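Local structure of ankyrin repeat domain-containing protein EMB506, chloroplastic (Arabidopsis thaliana, 6JD6) at residues Asp177-Pro181 against Ile182-Val186; Gln192-Lys195 against Leu196-Tyr200. The protein takes part in the initial differentiation of proplastids during embryo development, is needed for correct cotyledon and leaf margins, and has molecular condensate scaffold activity. All blocks are in the same frame, centred on the assembly; numbering follows the deposited sequence.

In the fold
Contacts 1 and 2 lie within one repeat unit, ANK 3, and follow each other along the chain: the first runs from the loop into helix 181-187, and the second lies within helix 191-199. Their centres are about 13 Å apart, yet the two helices pack directly. CD1 of L197 reaches CA of I182 at 3.7 Å, while CB of A185 meets CG2 of T193 at 3.8 Å. Contact 1 ties the loop after helix 158-166 to the start of helix 181-187, the first of the repeat; contact 2 is internal to helix 191-199, the second. Together they build the helix pair of one unit in a stacked solenoid, with helices 148-154 and 214-220 packing against helix 181-187.

Contact 1: Asp177-Pro181 against Ile182-Val186; sequences DGAAP and IHYAV
The backbone N of A180 donates to ND1 of H183 at 3.0 Å, and the bond is nearly straight, 175° at the hydrogen. It arrives at the ring edge, only 6° out of plane. What brings the ring back toward the loop is its first torsion, which sets CG beside the backbone N (chi1 -81°). The other ring nitrogen, NE2, bonds to the carbonyl of W212, so both nitrogens are satisfied, consistent with a neutral ring whose hydrogen sits on NE2.

A180 is the N-cap residue. Its carbonyl oxygen accepts two weak bonds, from N of H183 at 3.0 Å and from N of Y184 at 3.4 Å, before regular helical bonding takes over with N of A185 to O of P181, also 3.0 Å. The run A-P-I-H is a variant of the TPLH signature that opens the first helix of an ankyrin repeat, where the histidine ties the preceding loop to the helix and reaches toward the next unit. A leucine in place of H183 would probably leave the A180 N-H and the W212 carbonyl without their mates.

Beside these hydrogen bonds, CB of A179 packs against the phenol of Y184, 3.6 Å from CZ and 3.5 Å from OH. That hydroxyl bonds to D175, whose other carboxylate oxygen accepts the backbone N-H groups of D177 and A179. Y184 OH also bonds to a basic side chain of another protein's chain, and OD2 of D177 forms a salt bridge to a basic side chain of that chain.

Contact 2: Gln192-Lys195 against Leu196-Tyr200; sequences QTVK and LLFKY
V194 and F198, one helical turn apart, run alongside each other in the same direction. Starting at its base, CB of F198 rests 3.4 Å from the carbonyl oxygen of K195. Next, CG comes to 3.5 Å from O of V194, an oxygen that sits over one face of the ring, displaced from the ring centre. CD1 and CE1 run on past this same oxygen, while CD2 comes within 4.0 Å of CA of K195. At the far end CZ meets CG1 of V194 at 3.5 Å, with CE2 and CE1 slightly farther from that methyl. Two torsions bring the groups together: V194 holds CG1 anti to its backbone N (chi1 170°), beside the carbonyl carbon, and F198 turns its ring back along the helix (chi1 -70°).

The oxygen facing the ring also accepts the backbone N-H of F198 at 3.2 Å. A similar pattern recurs one residue earlier: O of T193 takes the N-H of L197, and CG of L197 lies 3.3 Å from that oxygen. Farther out, CD1 of L197 touches CG2 of T193 at 4.2 Å, and OG1 of T193 bonds to E158.

F198 continues onto I229 and L230, whereas L196 packs on L165. Packing on the equivalent helices of the preceding and following repeats, 158-166 and 224-232, is characteristic of the second helix of an ankyrin repeat, whose units stack into a solenoid.

Contact 1: Asp177-Pro181 against Ile182-Val186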
loop_
_atom_site.group_PDB
_atom_site.type_symbol
_atom_site.label_atom_id
_atom_site.label_comp_id
_atom_site.label_asym_id
_atom_site.label_seq_id
_atom_site.Cartn_x
_atom_site.Cartn_y
_atom_site.Cartn_z
ATOM N N ASP A 177 -1.097 14.783 -1.104
ATOM C CA ASP A 177 -0.357 15.192 0.083
ATOM C C ASP A 177 1.025 15.749 -0.283
ATOM O O ASP A 177 1.833 16.055 0.594
ATOM C CB ASP A 177 -0.219 14.010 1.052
ATOM C CG ASP A 177 -1.572 13.444 1.489
ATOM O OD1 ASP A 177 -2.476 14.242 1.829
ATOM O OD2 ASP A 177 -1.733 12.199 1.488
ATOM N N GLY A 178 1.284 15.887 -1.580
ATOM C CA GLY A 178 2.566 16.388 -2.053
ATOM C C GLY A 178 3.640 15.314 -2.034
ATOM O O GLY A 178 4.829 15.608 -2.153
ATOM N N ALA A 179 3.220 14.060 -1.886
ATOM C CA ALA A 179 4.158 12.950 -1.790
ATOM C C ALA A 179 4.464 12.336 -3.155
ATOM O O ALA A 179 3.555 12.004 -3.927
ATOM C CB ALA A 179 3.633 11.885 -0.835
ATOM N N ALA A 180 5.756 12.179 -3.430
ATOM C CA ALA A 180 6.232 11.614 -4.685
ATOM C C ALA A 180 6.566 10.136 -4.491
ATOM O O ALA A 180 6.661 9.673 -3.357
ATOM C CB ALA A 180 7.471 12.391 -5.161
ATOM N N PRO A 181 6.736 9.383 -5.593
ATOM C CA PRO A 181 7.181 7.989 -5.474
ATOM C C PRO A 181 8.421 7.796 -4.585
ATOM O O PRO A 181 8.485 6.810 -3.850
ATOM C CB PRO A 181 7.494 7.610 -6.925
ATOM C CG PRO A 181 6.492 8.391 -7.705
ATOM C CD PRO A 181 6.367 9.717 -6.983
ATOM N N ILE A 182 9.382 8.714 -4.640
ATOM C CA ILE A 182 10.581 8.585 -3.813
ATOM C C ILE A 182 10.265 8.674 -2.306
ATOM O O ILE A 182 10.892 7.981 -1.504
ATOM C CB ILE A 182 11.694 9.590 -4.229
ATOM C CG1 ILE A 182 12.971 9.373 -3.410
ATOM C CG2 ILE A 182 11.222 11.021 -4.089
ATOM C CD1 ILE A 182 13.630 8.041 -3.644
ATOM N N HIS A 183 9.290 9.502 -1.929
ATOM C CA HIS A 183 8.844 9.587 -0.531
ATOM C C HIS A 183 8.377 8.213 -0.034
ATOM O O HIS A 183 8.793 7.735 1.023
ATOM C CB HIS A 183 7.670 10.565 -0.386
ATOM C CG HIS A 183 8.060 12.012 -0.324
ATOM N ND1 HIS A 183 7.651 12.931 -1.268
ATOM C CD2 HIS A 183 8.776 12.708 0.592
ATOM C CE1 HIS A 183 8.119 14.125 -0.951
ATOM N NE2 HIS A 183 8.807 14.018 0.172
ATOM N N TYR A 184 7.500 7.582 -0.804
ATOM C CA TYR A 184 6.924 6.305 -0.397
ATOM C C TYR A 184 7.928 5.155 -0.446
ATOM O O TYR A 184 7.867 4.242 0.372
ATOM C CB TYR A 184 5.687 5.974 -1.239
ATOM C CG TYR A 184 4.509 6.890 -0.989
ATOM C CD1 TYR A 184 3.908 6.955 0.259
ATOM C CD2 TYR A 184 3.981 7.669 -2.011
ATOM C CE1 TYR A 184 2.821 7.784 0.487
ATOM C CE2 TYR A 184 2.900 8.501 -1.793
ATOM C CZ TYR A 184 2.325 8.555 -0.543
ATOM O OH TYR A 184 1.243 9.382 -0.326
ATOM N N ALA A 185 8.844 5.192 -1.409
ATOM C CA ALA A 185 9.866 4.154 -1.515
ATOM C C ALA A 185 10.761 4.185 -0.282
ATOM O O ALA A 185 11.190 3.148 0.225
ATOM C CB ALA A 185 10.692 4.342 -2.783
ATOM N N VAL A 186 11.036 5.390 0.196
ATOM C CA VAL A 186 11.790 5.549 1.424
ATOM C C VAL A 186 10.973 5.085 2.641
ATOM O O VAL A 186 11.491 4.360 3.492
ATOM C CB VAL A 186 12.265 6.999 1.597
ATOM C CG1 VAL A 186 12.825 7.202 2.981
ATOM C CG2 VAL A 186 13.314 7.333 0.532
#

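Contact 2: Gln192-Lys195 against Leu196-Tyr200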
loop_
_atom_site.group_PDB
_atom_site.type_symbol
_atom_site.label_atom_id
_atom_site.label_comp_id
_atom_site.label_asym_id
_atom_site.label_seq_id
_atom_site.Cartn_x
_atom_site.Cartn_y
_atom_site.Cartn_z
ATOM N N GLN A 192 16.053 -1.025 -3.178
ATOM C CA GLN A 192 16.263 -1.274 -4.603
ATOM C C GLN A 192 15.400 -0.355 -5.459
ATOM O O GLN A 192 15.817 0.077 -6.530
ATOM C CB GLN A 192 16.003 -2.744 -4.954
ATOM C CG GLN A 192 16.976 -3.709 -4.294
ATOM C CD GLN A 192 18.428 -3.374 -4.594
ATOM O OE1 GLN A 192 19.212 -3.091 -3.686
ATOM N NE2 GLN A 192 18.796 -3.410 -5.873
ATOM N N THR A 193 14.199 -0.056 -4.977
ATOM C CA THR A 193 13.314 0.888 -5.651
ATOM C C THR A 193 13.889 2.303 -5.597
ATOM O O THR A 193 13.824 3.049 -6.577
ATOM C CB THR A 193 11.900 0.854 -5.038
ATOM O OG1 THR A 193 11.340 -0.450 -5.230
ATOM C CG2 THR A 193 10.992 1.889 -5.694
ATOM N N VAL A 194 14.462 2.664 -4.453
ATOM C CA VAL A 194 15.136 3.951 -4.304
ATOM C C VAL A 194 16.272 4.099 -5.320
ATOM O O VAL A 194 16.365 5.115 -6.012
ATOM C CB VAL A 194 15.685 4.142 -2.872
ATOM C CG1 VAL A 194 16.594 5.364 -2.797
ATOM C CG2 VAL A 194 14.540 4.258 -1.870
ATOM N N LYS A 195 17.123 3.080 -5.416
ATOM C CA LYS A 195 18.215 3.073 -6.387
ATOM C C LYS A 195 17.696 3.161 -7.819
ATOM O O LYS A 195 18.289 3.829 -8.664
ATOM C CB LYS A 195 19.065 1.807 -6.241
ATOM C CG LYS A 195 19.869 1.719 -4.956
ATOM C CD LYS A 195 20.642 0.406 -4.902
ATOM C CE LYS A 195 21.502 0.316 -3.656
ATOM N NZ LYS A 195 22.256 -0.964 -3.585
ATOM N N LEU A 196 16.596 2.469 -8.091
ATOM C CA LEU A 196 16.001 2.490 -9.419
ATOM C C LEU A 196 15.456 3.876 -9.772
ATOM O O LEU A 196 15.585 4.327 -10.910
ATOM C CB LEU A 196 14.898 1.436 -9.530
ATOM C CG LEU A 196 14.242 1.282 -10.902
ATOM C CD1 LEU A 196 15.292 1.055 -11.983
ATOM C CD2 LEU A 196 13.248 0.135 -10.877
ATOM N N LEU A 197 14.843 4.546 -8.795
ATOM C CA LEU A 197 14.298 5.885 -9.016
ATOM C C LEU A 197 15.396 6.908 -9.319
ATOM O O LEU A 197 15.174 7.855 -10.076
ATOM C CB LEU A 197 13.442 6.342 -7.827
ATOM C CG LEU A 197 12.084 5.644 -7.658
ATOM C CD1 LEU A 197 11.418 6.036 -6.340
ATOM C CD2 LEU A 197 11.154 5.943 -8.830
ATOM N N PHE A 198 16.578 6.715 -8.735
ATOM C CA PHE A 198 17.724 7.568 -9.039
ATOM C C PHE A 198 18.044 7.511 -10.525
ATOM O O PHE A 198 18.439 8.508 -11.125
ATOM C CB PHE A 198 18.961 7.138 -8.247
ATOM C CG PHE A 198 18.868 7.402 -6.775
ATOM C CD1 PHE A 198 17.941 8.301 -6.272
ATOM C CD2 PHE A 198 19.718 6.756 -5.890
ATOM C CE1 PHE A 198 17.863 8.548 -4.915
ATOM C CE2 PHE A 198 19.642 6.998 -4.530
ATOM C CZ PHE A 198 18.714 7.895 -4.043
ATOM N N LYS A 199 17.875 6.333 -11.116
ATOM C CA LYS A 199 18.192 6.136 -12.527
ATOM C C LYS A 199 17.206 6.861 -13.441
ATOM O O LYS A 199 17.503 7.119 -14.604
ATOM C CB LYS A 199 18.260 4.643 -12.862
ATOM C CG LYS A 199 19.395 3.931 -12.143
ATOM C CD LYS A 199 19.564 2.499 -12.612
ATOM C CE LYS A 199 20.827 1.886 -12.020
ATOM N NZ LYS A 199 21.198 0.601 -12.683
ATOM N N TYR A 200 16.040 7.198 -12.902
ATOM C CA TYR A 200 15.060 7.986 -13.637
ATOM C C TYR A 200 15.174 9.463 -13.278
ATOM O O TYR A 200 14.318 10.272 -13.636
ATOM C CB TYR A 200 13.646 7.454 -13.389
ATOM C CG TYR A 200 13.400 6.145 -14.103
ATOM C CD1 TYR A 200 12.896 6.125 -15.397
ATOM C CD2 TYR A 200 13.702 4.933 -13.498
ATOM C CE1 TYR A 200 12.681 4.932 -16.064
ATOM C CE2 TYR A 200 13.492 3.735 -14.157
ATOM C CZ TYR A 200 12.982 3.742 -15.439
ATOM O OH TYR A 200 12.770 2.555 -16.101
#